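PDB 6JTJ: beta-hexosaminidase from Neisseria gonorrhoeae, which probably cleaves the terminal beta-1,4-linked N-acetylglucosamine from peptide-linked peptidoglycan fragments during cell wall recycling. Local coordinates for residues I307-R310 and A311-S314. Residues are numbered along the deposited sequence; the frame is centred on the assembly and turned at random.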
ATOM      1  N   ILE C 307      23.473  -5.161  -4.522  1.00 50.43           N
ATOM      2  CA  ILE C 307      23.237  -3.927  -3.788  1.00 50.93           C
ATOM      3  C   ILE C 307      24.189  -2.810  -4.205  1.00 47.89           C
ATOM      4  O   ILE C 307      23.754  -1.662  -4.371  1.00 46.74           O
ATOM      5  CB  ILE C 307      23.291  -4.146  -2.269  1.00 51.65           C
ATOM      6  CG1 ILE C 307      22.841  -2.885  -1.526  1.00 53.35           C
ATOM      7  CG2 ILE C 307      24.681  -4.576  -1.806  1.00 52.32           C
ATOM      8  CD1 ILE C 307      21.372  -2.553  -1.708  1.00 52.52           C
ATOM      9  N   LYS C 308      25.458  -3.150  -4.436  1.00 46.52           N
ATOM     10  CA  LYS C 308      26.447  -2.168  -4.872  1.00 46.32           C
ATOM     11  C   LYS C 308      26.006  -1.524  -6.164  1.00 43.29           C
ATOM     12  O   LYS C 308      26.113  -0.309  -6.324  1.00 44.16           O
ATOM     13  CB  LYS C 308      27.830  -2.799  -5.069  1.00 52.15           C
ATOM     14  CG  LYS C 308      28.546  -3.131  -3.772  1.00 59.83           C
ATOM     15  CD  LYS C 308      29.884  -3.824  -4.035  1.00 64.34           C
ATOM     16  CE  LYS C 308      30.675  -4.058  -2.755  1.00 68.61           C
ATOM     17  NZ  LYS C 308      31.174  -2.782  -2.143  1.00 72.33           N
ATOM     18  N   GLU C 309      25.524  -2.336  -7.095  1.00 38.86           N
ATOM     19  CA  GLU C 309      25.096  -1.814  -8.378  1.00 40.71           C
ATOM     20  C   GLU C 309      23.838  -0.944  -8.226  1.00 39.39           C
ATOM     21  O   GLU C 309      23.735   0.103  -8.858  1.00 36.19           O
ATOM     22  CB  GLU C 309      24.883  -2.966  -9.376  1.00 43.08           C
ATOM     23  CG  GLU C 309      24.368  -2.561 -10.746  1.00 43.94           C
ATOM     24  CD  GLU C 309      25.287  -1.615 -11.504  1.00 48.35           C
ATOM     25  OE1 GLU C 309      26.470  -1.452 -11.139  1.00 47.99           O
ATOM     26  OE2 GLU C 309      24.809  -1.011 -12.499  1.00 57.26           O
ATOM     27  N   ARG C 310      22.900  -1.405  -7.402  1.00 40.86           N
ATOM     28  CA  ARG C 310      21.631  -0.698  -7.167  1.00 42.12           C
ATOM     29  C   ARG C 310      21.897   0.686  -6.530  1.00 39.89           C
ATOM     30  O   ARG C 310      21.364   1.703  -6.991  1.00 36.83           O
ATOM     31  CB  ARG C 310      20.623  -1.570  -6.361  1.00 44.93           C
ATOM     32  CG  ARG C 310      19.641  -2.216  -7.299  1.00 51.34           C
ATOM     33  CD  ARG C 310      18.590  -3.065  -6.644  1.00 56.90           C
ATOM     34  NE  ARG C 310      19.009  -4.439  -6.358  1.00 64.19           N
ATOM     35  CZ  ARG C 310      19.257  -5.000  -5.164  1.00 67.04           C
ATOM     36  NH1 ARG C 310      19.619  -6.283  -5.132  1.00 64.98           N
ATOM     37  NH2 ARG C 310      19.155  -4.332  -4.012  1.00 67.00           N
ATOM     38  N   ALA C 311      22.808   0.721  -5.557  1.00 36.16           N
ATOM     39  CA  ALA C 311      23.269   1.990  -4.982  1.00 35.03           C
ATOM     40  C   ALA C 311      23.953   2.884  -6.014  1.00 34.50           C
ATOM     41  O   ALA C 311      23.662   4.082  -6.094  1.00 34.26           O
ATOM     42  CB  ALA C 311      24.195   1.744  -3.822  1.00 34.35           C
ATOM     43  N   ARG C 312      24.827   2.299  -6.830  1.00 31.31           N
ATOM     44  CA  ARG C 312      25.543   3.047  -7.836  1.00 30.49           C
ATOM     45  C   ARG C 312      24.586   3.773  -8.763  1.00 30.48           C
ATOM     46  O   ARG C 312      24.788   4.957  -9.068  1.00 28.52           O
ATOM     47  CB  ARG C 312      26.473   2.133  -8.650  1.00 31.67           C
ATOM     48  CG  ARG C 312      27.402   2.872  -9.620  1.00 33.47           C
ATOM     49  CD  ARG C 312      28.190   1.918 -10.530  1.00 35.10           C
ATOM     50  NE  ARG C 312      27.332   1.281 -11.524  1.00 36.68           N
ATOM     51  CZ  ARG C 312      26.839   1.888 -12.608  1.00 42.31           C
ATOM     52  NH1 ARG C 312      27.119   3.159 -12.877  1.00 45.62           N
ATOM     53  NH2 ARG C 312      26.043   1.217 -13.443  1.00 47.11           N
ATOM     54  N   ILE C 313      23.567   3.066  -9.248  1.00 31.11           N
ATOM     55  CA  ILE C 313      22.638   3.691 -10.201  1.00 32.96           C
ATOM     56  C   ILE C 313      21.778   4.761  -9.507  1.00 29.13           C
ATOM     57  O   ILE C 313      21.418   5.747 -10.124  1.00 27.43           O
ATOM     58  CB  ILE C 313      21.780   2.683 -11.016  1.00 37.91           C
ATOM     59  CG1 ILE C 313      20.967   1.769 -10.116  1.00 40.57           C
ATOM     60  CG2 ILE C 313      22.665   1.861 -11.959  1.00 38.29           C
ATOM     61  CD1 ILE C 313      19.970   0.919 -10.887  1.00 46.64           C
ATOM     62  N   SER C 314      21.494   4.568  -8.222  1.00 27.56           N
ATOM     63  CA  SER C 314      20.804   5.588  -7.439  1.00 28.56           C
ATOM     64  C   SER C 314      21.606   6.879  -7.312  1.00 26.33           C
ATOM     65  O   SER C 314      21.086   7.953  -7.589  1.00 25.08           O
ATOM     66  CB  SER C 314      20.465   5.084  -6.052  1.00 29.50           C
ATOM     67  OG  SER C 314      19.566   4.005  -6.114  1.00 33.29           O
TER
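Ile307 accepts through its carbonyl O a nearly straight hydrogen bond of 2.8 Å from Ala311 N, an i to i+4 bond in the first turn of helix 307-317. Branched and apolar, Ile307 suits the buried side of the helix, where it meets Leu334 of helix 328-335; the small methyl of Ala311 touches the same leucine. Lys308 O receives Arg312 N, while the long, flexible lysine chain carries its ammonium away to the carbonyls of Leu334 and Asp336. The helix links parallel neighbouring strands 290-295 and 321-323, a beta-alpha-beta crossover in the TIM-barrel-type domain of family 3 glycoside hydrolases. Glu309 forms an i to i+3 salt bridge with Arg312. With CG anti to the backbone N (chi1 177°) and the chain bent at chi2, its two oxygens match the donors along one side of the guanidinium: Arg312 NE donates to Glu309 OE1 at 2.9 Å, and Arg312 NH2 to Glu309 OE2 at 2.7 Å. Both oxygens are met on their syn sides, although the two planes are turned 41° apart. CG2 of Ile313 rests 3.6 Å from Glu309 OE2, adding an apolar flank. Arg310, long and rich in N-H groups, bends at chi3 to bring its guanidinium back beside Ile307 N and bond Ala304 O through NH1, whereas its own O accepts Ser314 N at 3.1 Å. Compact and buried, Ser314 fits against Leu296 and Phe272, its side chain about 5 Å from that of Asp294, the predicted nucleophile.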